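Local coordinates for protein probable endoglucanase (Gluconacetobacter xylinus, PDB 1WZZ) that hydrolyses internal beta-1,4-glucosidic linkages of carboxymethyl cellulose as a secreted endoglucanase of glycoside hydrolase family 8, at residues 82-87 with 131-136; 86-91 with 98-103; 206-211 with 260-265; 291-296 with 319-324. One frame throughout, in Å; residues are numbered along the deposited sequence.

The four contacts belong to one (alpha/alpha)6 barrel and fall into two pairs on opposite sides of its centre. Interactions 1 and 2 start from the same loop and share Phe86 and Ser87; their centres lie about 14 Å apart, and they join the loop leading into strand 89-91 to helix 125-142 and to the chain just before helix 105-122. Interactions 3 and 4 come later in the sequence, with centres about 17 Å apart, and touch where Trp263 of helix 253-266 packs on Ala295 of helix 289-297. The centres of interactions 1 and 3 are about 36 Å apart. Interaction 2 lies nearest the probable catalytic residues, whereas interaction 3 is remote from them.

Interaction 1: residues 82-87 with 131-136; sequences NDKLFS and AMAIYG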
loop_
_atom_site.group_PDB
_atom_site.type_symbol
_atom_site.label_atom_id
_atom_site.label_comp_id
_atom_site.label_asym_id
_atom_site.label_seq_id
_atom_site.Cartn_x
_atom_site.Cartn_y
_atom_site.Cartn_z
ATOM N N ASN A 82 12.866 -17.744 9.254
ATOM C CA ASN A 82 13.714 -17.111 10.250
ATOM C C ASN A 82 13.243 -15.718 10.706
ATOM O O ASN A 82 13.769 -15.151 11.659
ATOM C CB ASN A 82 15.153 -17.058 9.767
ATOM C CG ASN A 82 16.138 -17.076 10.925
ATOM O OD1 ASN A 82 16.091 -17.968 11.797
ATOM N ND2 ASN A 82 17.032 -16.093 10.949
ATOM N N ASP A 83 12.287 -15.159 9.970
ATOM C CA ASP A 83 11.626 -13.920 10.386
ATOM C C ASP A 83 10.190 -14.092 9.915
ATOM O O ASP A 83 9.877 -15.071 9.223
ATOM C CB ASP A 83 12.284 -12.626 9.855
ATOM C CG ASP A 83 12.360 -12.554 8.357
ATOM O OD1 ASP A 83 13.493 -12.476 7.840
ATOM O OD2 ASP A 83 11.309 -12.581 7.687
ATOM N N LYS A 84 9.328 -13.154 10.277
ATOM C CA LYS A 84 7.913 -13.250 9.950
ATOM C C LYS A 84 7.506 -12.462 8.715
ATOM O O LYS A 84 6.318 -12.357 8.425
ATOM C CB LYS A 84 7.084 -12.814 11.164
ATOM C CG LYS A 84 7.213 -13.770 12.376
ATOM C CD LYS A 84 6.494 -15.090 12.086
ATOM C CE LYS A 84 6.574 -16.079 13.257
ATOM N NZ LYS A 84 7.932 -16.677 13.372
ATOM N N LEU A 85 8.481 -11.911 7.998
ATOM C CA LEU A 85 8.166 -11.179 6.763
ATOM C C LEU A 85 7.892 -12.180 5.652
ATOM O O LEU A 85 8.025 -13.416 5.830
ATOM C CB LEU A 85 9.308 -10.232 6.383
ATOM C CG LEU A 85 9.734 -9.339 7.544
ATOM C CD1 LEU A 85 10.835 -8.341 7.110
ATOM C CD2 LEU A 85 8.469 -8.598 8.059
ATOM N N PHE A 86 7.483 -11.663 4.501
ATOM C CA PHE A 86 7.108 -12.506 3.377
ATOM C C PHE A 86 7.924 -12.336 2.112
ATOM O O PHE A 86 8.247 -11.212 1.723
ATOM C CB PHE A 86 5.636 -12.224 3.008
ATOM C CG PHE A 86 4.678 -12.436 4.141
ATOM C CD1 PHE A 86 4.531 -11.472 5.159
ATOM C CD2 PHE A 86 3.980 -13.652 4.253
ATOM C CE1 PHE A 86 3.714 -11.730 6.281
ATOM C CE2 PHE A 86 3.159 -13.909 5.367
ATOM C CZ PHE A 86 3.030 -12.949 6.383
ATOM N N SER A 87 8.230 -13.458 1.439
ATOM C CA SER A 87 8.910 -13.369 0.143
ATOM C C SER A 87 7.878 -12.627 -0.731
ATOM O O SER A 87 6.668 -12.846 -0.613
ATOM C CB SER A 87 9.222 -14.779 -0.387
ATOM O OG SER A 87 10.194 -15.364 0.471
ATOM N N ALA A 131 -0.293 -10.959 13.693
ATOM C CA ALA A 131 -0.056 -9.563 13.295
ATOM C C ALA A 131 1.088 -8.993 14.126
ATOM O O ALA A 131 2.025 -8.366 13.592
ATOM C CB ALA A 131 -1.358 -8.712 13.500
HETATM N N MSE A 132 1.050 -9.215 15.435
HETATM C CA MSE A 132 2.123 -8.690 16.266
HETATM C C MSE A 132 3.496 -9.244 15.877
HETATM O O MSE A 132 4.484 -8.508 15.925
HETATM C CB MSE A 132 1.835 -8.989 17.746
HETATM C CG MSE A 132 0.695 -8.173 18.231
HETATM SE SE MSE A 132 0.204 -8.683 20.048
HETATM C CE MSE A 132 -0.035 -10.511 19.846
ATOM N N ALA A 133 3.537 -10.520 15.493
ATOM C CA ALA A 133 4.814 -11.162 15.126
ATOM C C ALA A 133 5.386 -10.533 13.848
ATOM O O ALA A 133 6.594 -10.270 13.746
ATOM C CB ALA A 133 4.589 -12.670 14.963
ATOM N N ILE A 134 4.512 -10.249 12.888
ATOM C CA ILE A 134 4.977 -9.571 11.665
ATOM C C ILE A 134 5.434 -8.150 12.019
ATOM O O ILE A 134 6.513 -7.715 11.609
ATOM C CB ILE A 134 3.813 -9.493 10.592
ATOM C CG1 ILE A 134 3.429 -10.906 10.122
ATOM C CG2 ILE A 134 4.251 -8.642 9.392
ATOM C CD1 ILE A 134 2.044 -10.983 9.456
ATOM N N TYR A 135 4.613 -7.395 12.743
ATOM C CA TYR A 135 5.009 -6.036 13.107
ATOM C C TYR A 135 6.364 -5.974 13.817
ATOM O O TYR A 135 7.174 -5.058 13.579
ATOM C CB TYR A 135 3.933 -5.384 13.998
ATOM C CG TYR A 135 2.651 -4.994 13.263
ATOM C CD1 TYR A 135 2.703 -4.280 12.065
ATOM C CD2 TYR A 135 1.400 -5.299 13.789
ATOM C CE1 TYR A 135 1.521 -3.868 11.407
ATOM C CE2 TYR A 135 0.213 -4.892 13.140
ATOM C CZ TYR A 135 0.298 -4.174 11.951
ATOM O OH TYR A 135 -0.867 -3.755 11.310
ATOM N N GLY A 136 6.621 -6.939 14.700
ATOM C CA GLY A 136 7.898 -6.931 15.412
ATOM C C GLY A 136 9.081 -6.977 14.472
ATOM O O GLY A 136 10.080 -6.278 14.681
#
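Ile134 meets the loop 82-87 through its longer branch, with CD1 lying in the plane of the Phe86 ring at its edge, 3.7 Å from CE1. The two side chains cross at about a right angle. Ile134 CG1, anti to its own carbonyl carbon (chi1 -65°), also rests 3.7 Å from Lys84 O. On the outer side Lys84 lays its aliphatic root on the helix: CB is 3.7 Å from Ala133 O, and CG is 3.8 Å from Ala133 CB, before the bent chain carries its amine away. Leu85 adds a looser touch, CD2 to Ile134 O at 4.1 Å. Behind this layer, the loop is shaped by an Asx turn in which Asp83 OD2 accepts from Leu85 N at 2.9 Å; His80 also binds OD2. Asp137 OD2 accepts from Lys84 N, Gln79 NE2 donates to Lys84 O, and Asp108 OD1 accepts from Phe86 N. Apolar contacts, with the bond from Lys84 N to Asp137, fasten the connecting loop to helix 125-142 of the (alpha/alpha)6 barrel.

Interaction 2: residues 86-91 with 98-103; sequences FSWRFL and VPDKNN
Trp88 CG stands between its backbone N and carbonyl carbon (chi1 81°), which brings the indole N-H to Asp100, whose CG is anti to its own N. Trp88 NE1 donates to Asp100 OD2 at 3.0 Å, a bent bond (141°) that reaches the oxygen from above the carboxylate plane, with the ring and carboxylate planes 75° apart. Asp100 OD1 accepts from Asn102 N at 3.0 Å and closes an Asx turn. With an alanine here in place of the aspartate, the indole N-H would probably lose this acceptor and the turn its closing bond. The backbone adds a second bond, Trp88 N to Asn102 O at 2.8 Å. Ser87 CB presses on Val98 CG1 at a tight 3.3 Å. Water 1 joins Ser87 OG to Lys101 NZ, which donates to Val98 O at 2.9 Å; water 2 links Arg89 O to Asp100 N. One indole face is covered by Arg89 CB, and Trp88 CZ2 lies over a face of the Arg89 guanidinium. Trp88 lies about 5 Å, side chain to side chain, from Glu49, the probable proton donor, so this connection between strand 89-91 and helix 105-122 probably borders the catalytic centre of the family 8 barrel.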
loop_
_atom_site.group_PDB
_atom_site.type_symbol
_atom_site.label_atom_id
_atom_site.label_comp_id
_atom_site.label_asym_id
_atom_site.label_seq_id
_atom_site.Cartn_x
_atom_site.Cartn_y
_atom_site.Cartn_z
ATOM N N PHE A 86 7.483 -11.663 4.501
ATOM C CA PHE A 86 7.108 -12.506 3.377
ATOM C C PHE A 86 7.924 -12.336 2.112
ATOM O O PHE A 86 8.247 -11.212 1.723
ATOM C CB PHE A 86 5.636 -12.224 3.008
ATOM C CG PHE A 86 4.678 -12.436 4.141
ATOM C CD1 PHE A 86 4.531 -11.472 5.159
ATOM C CD2 PHE A 86 3.980 -13.652 4.253
ATOM C CE1 PHE A 86 3.714 -11.730 6.281
ATOM C CE2 PHE A 86 3.159 -13.909 5.367
ATOM C CZ PHE A 86 3.030 -12.949 6.383
ATOM N N SER A 87 8.230 -13.458 1.439
ATOM C CA SER A 87 8.910 -13.369 0.143
ATOM C C SER A 87 7.878 -12.627 -0.731
ATOM O O SER A 87 6.668 -12.846 -0.613
ATOM C CB SER A 87 9.222 -14.779 -0.387
ATOM O OG SER A 87 10.194 -15.364 0.471
ATOM N N TRP A 88 8.362 -11.761 -1.612
ATOM C CA TRP A 88 7.474 -10.900 -2.378
ATOM C C TRP A 88 6.703 -11.497 -3.522
ATOM O O TRP A 88 5.614 -11.024 -3.838
ATOM C CB TRP A 88 8.254 -9.666 -2.860
ATOM C CG TRP A 88 9.081 -9.905 -4.089
ATOM C CD1 TRP A 88 10.248 -10.618 -4.190
ATOM C CD2 TRP A 88 8.762 -9.462 -5.413
ATOM N NE1 TRP A 88 10.672 -10.646 -5.510
ATOM C CE2 TRP A 88 9.774 -9.944 -6.275
ATOM C CE3 TRP A 88 7.716 -8.710 -5.951
ATOM C CZ2 TRP A 88 9.769 -9.693 -7.657
ATOM C CZ3 TRP A 88 7.710 -8.462 -7.336
ATOM C CH2 TRP A 88 8.732 -8.954 -8.162
ATOM N N ARG A 89 7.239 -12.558 -4.106
ATOM C CA ARG A 89 6.613 -13.146 -5.280
ATOM C C ARG A 89 6.606 -14.668 -5.365
ATOM O O ARG A 89 7.553 -15.334 -4.946
ATOM C CB ARG A 89 7.310 -12.570 -6.515
ATOM C CG ARG A 89 6.715 -13.037 -7.834
ATOM C CD ARG A 89 7.206 -12.172 -8.981
ATOM N NE ARG A 89 8.605 -12.417 -9.303
ATOM C CZ ARG A 89 9.246 -11.829 -10.313
ATOM N NH1 ARG A 89 8.607 -10.966 -11.089
ATOM N NH2 ARG A 89 10.524 -12.104 -10.553
ATOM N N PHE A 90 5.524 -15.196 -5.939
ATOM C CA PHE A 90 5.328 -16.631 -6.150
ATOM C C PHE A 90 5.113 -16.819 -7.647
ATOM O O PHE A 90 4.309 -16.113 -8.261
ATOM C CB PHE A 90 4.094 -17.110 -5.359
ATOM C CG PHE A 90 3.674 -18.528 -5.662
ATOM C CD1 PHE A 90 2.796 -18.797 -6.713
ATOM C CD2 PHE A 90 4.138 -19.587 -4.884
ATOM C CE1 PHE A 90 2.380 -20.115 -6.985
ATOM C CE2 PHE A 90 3.734 -20.910 -5.142
ATOM C CZ PHE A 90 2.853 -21.168 -6.195
ATOM N N LEU A 91 5.855 -17.756 -8.240
ATOM C CA LEU A 91 5.736 -18.034 -9.667
ATOM C C LEU A 91 5.276 -19.484 -9.821
ATOM O O LEU A 91 6.031 -20.435 -9.590
ATOM C CB LEU A 91 7.092 -17.802 -10.350
ATOM C CG LEU A 91 7.713 -16.414 -10.127
ATOM C CD1 LEU A 91 9.169 -16.409 -10.595
ATOM C CD2 LEU A 91 6.906 -15.357 -10.852
ATOM N N VAL A 98 9.288 -19.834 -5.382
ATOM C CA VAL A 98 9.665 -18.593 -4.711
ATOM C C VAL A 98 11.190 -18.518 -4.725
ATOM O O VAL A 98 11.840 -18.742 -3.706
ATOM C CB VAL A 98 9.151 -18.605 -3.255
ATOM C CG1 VAL A 98 9.524 -17.297 -2.558
ATOM C CG2 VAL A 98 7.630 -18.826 -3.245
ATOM N N PRO A 99 11.777 -18.192 -5.885
ATOM C CA PRO A 99 13.233 -18.096 -6.043
ATOM C C PRO A 99 13.890 -16.881 -5.394
ATOM O O PRO A 99 15.084 -16.912 -5.088
ATOM C CB PRO A 99 13.404 -18.097 -7.559
ATOM C CG PRO A 99 12.201 -17.320 -8.019
ATOM C CD PRO A 99 11.091 -17.905 -7.161
ATOM N N ASP A 100 13.119 -15.812 -5.200
ATOM C CA ASP A 100 13.635 -14.581 -4.604
ATOM C C ASP A 100 12.938 -14.402 -3.238
ATOM O O ASP A 100 11.739 -14.189 -3.186
ATOM C CB ASP A 100 13.335 -13.411 -5.547
ATOM C CG ASP A 100 13.853 -12.092 -5.027
ATOM O OD1 ASP A 100 14.519 -12.106 -3.975
ATOM O OD2 ASP A 100 13.602 -11.041 -5.666
ATOM N N LYS A 101 13.688 -14.494 -2.149
ATOM C CA LYS A 101 13.099 -14.384 -0.811
ATOM C C LYS A 101 12.963 -12.932 -0.334
ATOM O O LYS A 101 12.451 -12.686 0.750
ATOM C CB LYS A 101 13.937 -15.183 0.199
ATOM C CG LYS A 101 14.162 -16.638 -0.202
ATOM C CD LYS A 101 12.864 -17.382 -0.333
ATOM C CE LYS A 101 13.106 -18.858 -0.638
ATOM N NZ LYS A 101 11.826 -19.547 -0.962
ATOM N N ASN A 102 13.420 -11.978 -1.135
ATOM C CA ASN A 102 13.323 -10.566 -0.737
ATOM C C ASN A 102 11.856 -10.239 -0.454
ATOM O O ASN A 102 10.953 -10.772 -1.097
ATOM C CB ASN A 102 13.845 -9.655 -1.858
ATOM C CG ASN A 102 14.254 -8.282 -1.351
ATOM O OD1 ASN A 102 14.492 -8.093 -0.166
ATOM N ND2 ASN A 102 14.345 -7.317 -2.261
ATOM N N ASN A 103 11.635 -9.346 0.510
ATOM C CA ASN A 103 10.281 -8.947 0.883
ATOM C C ASN A 103 9.935 -7.590 0.279
ATOM O O ASN A 103 10.806 -6.873 -0.231
ATOM C CB ASN A 103 10.183 -8.804 2.425
ATOM C CG ASN A 103 11.087 -7.694 2.967
ATOM O OD1 ASN A 103 12.311 -7.761 2.833
ATOM N ND2 ASN A 103 10.483 -6.662 3.582
HETATM O O HOH W 1 9.968 -18.055 1.152
HETATM O O HOH W 2 10.221 -14.970 -5.244
#

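Interaction 3: residues 206-211 with 260-265; sequences GQWRLP and TRFWNN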
loop_
_atom_site.group_PDB
_atom_site.type_symbol
_atom_site.label_atom_id
_atom_site.label_comp_id
_atom_site.label_asym_id
_atom_site.label_seq_id
_atom_site.Cartn_x
_atom_site.Cartn_y
_atom_site.Cartn_z
ATOM N N GLY A 206 8.294 18.913 -8.385
ATOM C CA GLY A 206 7.610 19.408 -9.569
ATOM C C GLY A 206 6.567 20.464 -9.304
ATOM O O GLY A 206 6.273 20.797 -8.160
ATOM N N GLN A 207 5.982 20.970 -10.391
ATOM C CA GLN A 207 4.971 22.010 -10.318
ATOM C C GLN A 207 3.737 21.665 -9.498
ATOM O O GLN A 207 3.101 22.543 -8.939
ATOM C CB GLN A 207 4.553 22.408 -11.737
ATOM C CG GLN A 207 3.838 21.325 -12.531
ATOM C CD GLN A 207 3.851 21.645 -14.019
ATOM O OE1 GLN A 207 4.794 21.297 -14.735
ATOM N NE2 GLN A 207 2.816 22.333 -14.481
ATOM N N TRP A 208 3.415 20.372 -9.392
ATOM C CA TRP A 208 2.240 19.938 -8.646
ATOM C C TRP A 208 2.564 19.502 -7.209
ATOM O O TRP A 208 1.654 19.182 -6.423
ATOM C CB TRP A 208 1.564 18.794 -9.409
ATOM C CG TRP A 208 1.109 19.208 -10.775
ATOM C CD1 TRP A 208 1.583 18.769 -11.976
ATOM C CD2 TRP A 208 0.102 20.170 -11.061
ATOM N NE1 TRP A 208 0.921 19.405 -13.003
ATOM C CE2 TRP A 208 0.008 20.273 -12.466
ATOM C CE3 TRP A 208 -0.731 20.954 -10.265
ATOM C CZ2 TRP A 208 -0.891 21.142 -13.098
ATOM C CZ3 TRP A 208 -1.633 21.824 -10.888
ATOM C CH2 TRP A 208 -1.700 21.910 -12.293
ATOM N N ARG A 209 3.853 19.517 -6.863
ATOM C CA ARG A 209 4.324 19.146 -5.516
ATOM C C ARG A 209 3.797 17.763 -5.137
ATOM O O ARG A 209 3.087 17.597 -4.137
ATOM C CB ARG A 209 3.868 20.166 -4.477
ATOM C CG ARG A 209 4.336 21.582 -4.787
ATOM C CD ARG A 209 3.615 22.556 -3.872
ATOM N NE ARG A 209 3.516 23.891 -4.454
ATOM C CZ ARG A 209 2.743 24.852 -3.960
ATOM N NH1 ARG A 209 2.702 26.047 -4.546
ATOM N NH2 ARG A 209 2.013 24.616 -2.876
ATOM N N LEU A 210 4.187 16.785 -5.936
ATOM C CA LEU A 210 3.759 15.405 -5.749
ATOM C C LEU A 210 4.893 14.502 -5.265
ATOM O O LEU A 210 6.053 14.705 -5.599
ATOM C CB LEU A 210 3.262 14.848 -7.069
ATOM C CG LEU A 210 2.037 15.527 -7.674
ATOM C CD1 LEU A 210 1.905 15.113 -9.132
ATOM C CD2 LEU A 210 0.798 15.140 -6.861
ATOM N N PRO A 211 4.555 13.492 -4.461
ATOM C CA PRO A 211 5.586 12.567 -3.974
ATOM C C PRO A 211 5.941 11.632 -5.114
ATOM O O PRO A 211 5.098 11.307 -5.974
ATOM C CB PRO A 211 4.876 11.825 -2.838
ATOM C CG PRO A 211 3.392 11.777 -3.337
ATOM C CD PRO A 211 3.228 13.209 -3.877
ATOM N N THR A 260 -5.424 18.454 -3.985
ATOM C CA THR A 260 -6.709 18.933 -4.484
ATOM C C THR A 260 -6.484 19.737 -5.766
ATOM O O THR A 260 -7.214 19.557 -6.759
ATOM C CB THR A 260 -7.414 19.792 -3.410
ATOM O OG1 THR A 260 -7.714 18.979 -2.267
ATOM C CG2 THR A 260 -8.712 20.378 -3.978
ATOM N N ARG A 261 -5.490 20.633 -5.765
ATOM C CA ARG A 261 -5.212 21.413 -6.975
ATOM C C ARG A 261 -4.843 20.537 -8.139
ATOM O O ARG A 261 -5.216 20.800 -9.299
ATOM C CB ARG A 261 -4.055 22.396 -6.784
ATOM C CG ARG A 261 -4.372 23.472 -5.841
ATOM C CD ARG A 261 -3.316 24.569 -5.870
ATOM N NE ARG A 261 -3.529 25.369 -4.679
ATOM C CZ ARG A 261 -4.482 26.285 -4.595
ATOM N NH1 ARG A 261 -5.271 26.502 -5.636
ATOM N NH2 ARG A 261 -4.661 26.953 -3.473
ATOM N N PHE A 262 -4.073 19.498 -7.842
ATOM C CA PHE A 262 -3.645 18.584 -8.877
ATOM C C PHE A 262 -4.840 17.843 -9.489
ATOM O O PHE A 262 -5.000 17.819 -10.712
ATOM C CB PHE A 262 -2.626 17.586 -8.280
ATOM C CG PHE A 262 -2.201 16.501 -9.237
ATOM C CD1 PHE A 262 -2.598 15.170 -9.021
ATOM C CD2 PHE A 262 -1.375 16.791 -10.310
ATOM C CE1 PHE A 262 -2.154 14.149 -9.874
ATOM C CE2 PHE A 262 -0.927 15.786 -11.166
ATOM C CZ PHE A 262 -1.320 14.462 -10.940
ATOM N N TRP A 263 -5.713 17.274 -8.669
ATOM C CA TRP A 263 -6.813 16.513 -9.245
ATOM C C TRP A 263 -7.693 17.418 -10.062
ATOM O O TRP A 263 -8.126 17.054 -11.151
ATOM C CB TRP A 263 -7.727 15.903 -8.186
ATOM C CG TRP A 263 -7.065 15.064 -7.105
ATOM C CD1 TRP A 263 -7.292 15.173 -5.772
ATOM C CD2 TRP A 263 -6.171 13.951 -7.269
ATOM N NE1 TRP A 263 -6.597 14.202 -5.080
ATOM C CE2 TRP A 263 -5.900 13.443 -5.973
ATOM C CE3 TRP A 263 -5.580 13.336 -8.376
ATOM C CZ2 TRP A 263 -5.059 12.347 -5.761
ATOM C CZ3 TRP A 263 -4.741 12.232 -8.155
ATOM C CH2 TRP A 263 -4.495 11.761 -6.860
ATOM N N ASN A 264 -7.974 18.591 -9.515
ATOM C CA ASN A 264 -8.858 19.493 -10.245
ATOM C C ASN A 264 -8.279 20.130 -11.490
ATOM O O ASN A 264 -9.044 20.660 -12.338
ATOM C CB ASN A 264 -9.449 20.507 -9.275
ATOM C CG ASN A 264 -10.442 19.852 -8.322
ATOM O OD1 ASN A 264 -11.426 19.245 -8.751
ATOM N ND2 ASN A 264 -10.178 19.942 -7.034
ATOM N N ASN A 265 -6.966 20.070 -11.657
ATOM C CA ASN A 265 -6.364 20.604 -12.871
ATOM C C ASN A 265 -6.822 19.731 -14.040
ATOM O O ASN A 265 -7.012 20.212 -15.155
ATOM C CB ASN A 265 -4.838 20.535 -12.821
ATOM C CG ASN A 265 -4.210 20.939 -14.136
ATOM O OD1 ASN A 265 -4.315 22.092 -14.538
ATOM N ND2 ASN A 265 -3.586 19.997 -14.822
#
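Trp208 and Phe262 are the closest backbone pair, their CA atoms 6.0 Å apart, where a type I turn from Gly206 to Arg209 packs against helix 253-266. The two rings form a T-shaped (edge-to-face) pair: the edge of Phe262 points at a face of the five-membered ring of Trp208, with centroids 5.1 Å apart and planes inclined at 63°. Phe262 CD2 comes within 3.5 Å of Trp208 CG, having been brought there by a first torsion that sets the phenyl anti to its backbone N (chi1 175°). Gln207 CG covers the opposite indole face, so the ring is held between its sequence neighbour and the helix. Leu210 approaches Phe262 from another direction, placing CD1 over a face of the phenyl, 3.8 Å from the ring centroid, as a CH-pi contact. The pairing secures the loop following helix 188-202 to a later helix of the (alpha/alpha)6 barrel, the turn continuing into a G1 beta bulge at Arg209 and Leu210. At the six-membered end of the indole, Trp208 CH2 lies 3.3 Å from Asn265 CG, with the ring and amide planes 41° apart. A serine in place of Trp208 is likely to leave the Phe262 edge without its aromatic partner and open a gap beside Asn265. Farther along the turn, Arg209 makes a salt bridge to Asp258 of the same helix, while Phe266 meets Phe262 edge-to-face.

Interaction 4: residues 291-296 with 319-324; sequences YLAVAE and ALTLLV
Val324 and Val294 cross at about a right angle and meet through their CG2 methyls, 3.6 Å apart. Val324 CG2 also lies 3.7 Å from Ala293 CB, while its other branch, CG1, turns onto the backbone and sits 3.6 Å from Ala293 O. One valine therefore covers both the methyl and the carbonyl of Ala293. A turn before Val324 on helix 315-331, Leu320 extends with CG anti to its backbone N (chi1 179°) and divides its two methyls between neighbours. Leu320 CD1 lies 3.9 Å from Val294 CG2, the two side chains being roughly perpendicular, and Leu320 CD2 reaches Tyr291 CD1 at 3.9 Å on an oblique approach. Tyr291 directs its hydroxyl elsewhere, to a hydrogen bond with Gly273 O. The small Ala293 is consistent with the close approach here; its CA lies 5.9 Å from Thr321 CA, and the Thr321 hydroxyl is bonded to Ser317 O of its own helix. The axes of segments 291-296 and 319-324 approach to 8.5 Å and run in nearly the same direction, 22° apart. All six touching residues are buried, forming an apolar seam between helices 289-297 and 315-331 in the (alpha/alpha)6 barrel of family 8 glycoside hydrolases.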
loop_
_atom_site.group_PDB
_atom_site.type_symbol
_atom_site.label_atom_id
_atom_site.label_comp_id
_atom_site.label_asym_id
_atom_site.label_seq_id
_atom_site.Cartn_x
_atom_site.Cartn_y
_atom_site.Cartn_z
ATOM N N TYR A 291 -7.492 5.369 -9.692
ATOM C CA TYR A 291 -6.944 6.685 -9.361
ATOM C C TYR A 291 -8.084 7.650 -9.117
ATOM O O TYR A 291 -7.959 8.524 -8.277
ATOM C CB TYR A 291 -6.109 7.270 -10.514
ATOM C CG TYR A 291 -4.678 6.824 -10.584
ATOM C CD1 TYR A 291 -4.324 5.481 -10.423
ATOM C CD2 TYR A 291 -3.690 7.737 -10.977
ATOM C CE1 TYR A 291 -2.992 5.052 -10.673
ATOM C CE2 TYR A 291 -2.393 7.330 -11.235
ATOM C CZ TYR A 291 -2.040 5.999 -11.090
ATOM O OH TYR A 291 -0.745 5.628 -11.419
ATOM N N LEU A 292 -9.185 7.498 -9.878
ATOM C CA LEU A 292 -10.341 8.357 -9.682
ATOM C C LEU A 292 -10.916 8.147 -8.293
ATOM O O LEU A 292 -11.289 9.111 -7.626
ATOM C CB LEU A 292 -11.407 8.067 -10.747
ATOM C CG LEU A 292 -12.701 8.853 -10.609
ATOM C CD1 LEU A 292 -12.443 10.374 -10.602
ATOM C CD2 LEU A 292 -13.562 8.451 -11.797
ATOM N N ALA A 293 -10.958 6.891 -7.841
ATOM C CA ALA A 293 -11.468 6.613 -6.500
ATOM C C ALA A 293 -10.595 7.344 -5.473
ATOM O O ALA A 293 -11.100 7.992 -4.558
ATOM C CB ALA A 293 -11.455 5.099 -6.244
ATOM N N VAL A 294 -9.272 7.254 -5.628
ATOM C CA VAL A 294 -8.391 7.952 -4.700
ATOM C C VAL A 294 -8.627 9.455 -4.719
ATOM O O VAL A 294 -8.736 10.102 -3.669
ATOM C CB VAL A 294 -6.906 7.659 -5.021
ATOM C CG1 VAL A 294 -5.990 8.551 -4.155
ATOM C CG2 VAL A 294 -6.613 6.187 -4.743
ATOM N N ALA A 295 -8.711 10.016 -5.928
ATOM C CA ALA A 295 -8.935 11.448 -6.074
ATOM C C ALA A 295 -10.227 11.909 -5.428
ATOM O O ALA A 295 -10.278 12.967 -4.795
ATOM C CB ALA A 295 -8.921 11.816 -7.572
ATOM N N GLU A 296 -11.277 11.104 -5.565
ATOM C CA GLU A 296 -12.564 11.469 -4.978
ATOM C C GLU A 296 -12.492 11.574 -3.457
ATOM O O GLU A 296 -13.244 12.336 -2.857
ATOM C CB GLU A 296 -13.650 10.474 -5.438
ATOM C CG GLU A 296 -13.982 10.664 -6.928
ATOM C CD GLU A 296 -14.883 9.600 -7.533
ATOM O OE1 GLU A 296 -15.434 9.855 -8.625
ATOM O OE2 GLU A 296 -15.019 8.512 -6.963
ATOM N N ALA A 319 -8.091 -3.628 -7.326
ATOM C CA ALA A 319 -7.556 -3.633 -5.973
ATOM C C ALA A 319 -7.461 -2.230 -5.402
ATOM O O ALA A 319 -7.822 -1.983 -4.258
ATOM C CB ALA A 319 -6.171 -4.288 -5.957
ATOM N N LEU A 320 -6.987 -1.276 -6.202
ATOM C CA LEU A 320 -6.880 0.091 -5.692
ATOM C C LEU A 320 -8.259 0.654 -5.378
ATOM O O LEU A 320 -8.459 1.350 -4.397
ATOM C CB LEU A 320 -6.167 0.963 -6.732
ATOM C CG LEU A 320 -5.994 2.429 -6.363
ATOM C CD1 LEU A 320 -5.198 2.541 -5.036
ATOM C CD2 LEU A 320 -5.201 3.137 -7.487
ATOM N N THR A 321 -9.231 0.339 -6.233
ATOM C CA THR A 321 -10.570 0.835 -5.986
ATOM C C THR A 321 -11.157 0.267 -4.697
ATOM O O THR A 321 -11.710 1.011 -3.883
ATOM C CB THR A 321 -11.500 0.499 -7.172
ATOM O OG1 THR A 321 -10.978 1.123 -8.361
ATOM C CG2 THR A 321 -12.902 1.027 -6.929
ATOM N N LEU A 322 -11.017 -1.045 -4.491
ATOM C CA LEU A 322 -11.549 -1.647 -3.266
ATOM C C LEU A 322 -10.813 -1.109 -2.031
ATOM O O LEU A 322 -11.409 -0.908 -0.975
ATOM C CB LEU A 322 -11.471 -3.179 -3.371
ATOM C CG LEU A 322 -12.139 -4.031 -2.287
ATOM C CD1 LEU A 322 -13.399 -3.449 -1.734
ATOM C CD2 LEU A 322 -12.397 -5.387 -2.919
ATOM N N LEU A 323 -9.532 -0.797 -2.177
ATOM C CA LEU A 323 -8.779 -0.231 -1.059
ATOM C C LEU A 323 -9.419 1.096 -0.644
ATOM O O LEU A 323 -9.502 1.429 0.541
ATOM C CB LEU A 323 -7.332 -0.025 -1.486
ATOM C CG LEU A 323 -6.351 0.354 -0.385
ATOM C CD1 LEU A 323 -6.232 -0.828 0.627
ATOM C CD2 LEU A 323 -5.017 0.675 -1.026
ATOM N N VAL A 324 -9.875 1.885 -1.624
ATOM C CA VAL A 324 -10.528 3.143 -1.306
ATOM C C VAL A 324 -11.866 2.892 -0.580
ATOM O O VAL A 324 -12.235 3.630 0.347
ATOM C CB VAL A 324 -10.775 3.992 -2.595
ATOM C CG1 VAL A 324 -11.605 5.235 -2.247
ATOM C CG2 VAL A 324 -9.416 4.421 -3.213
#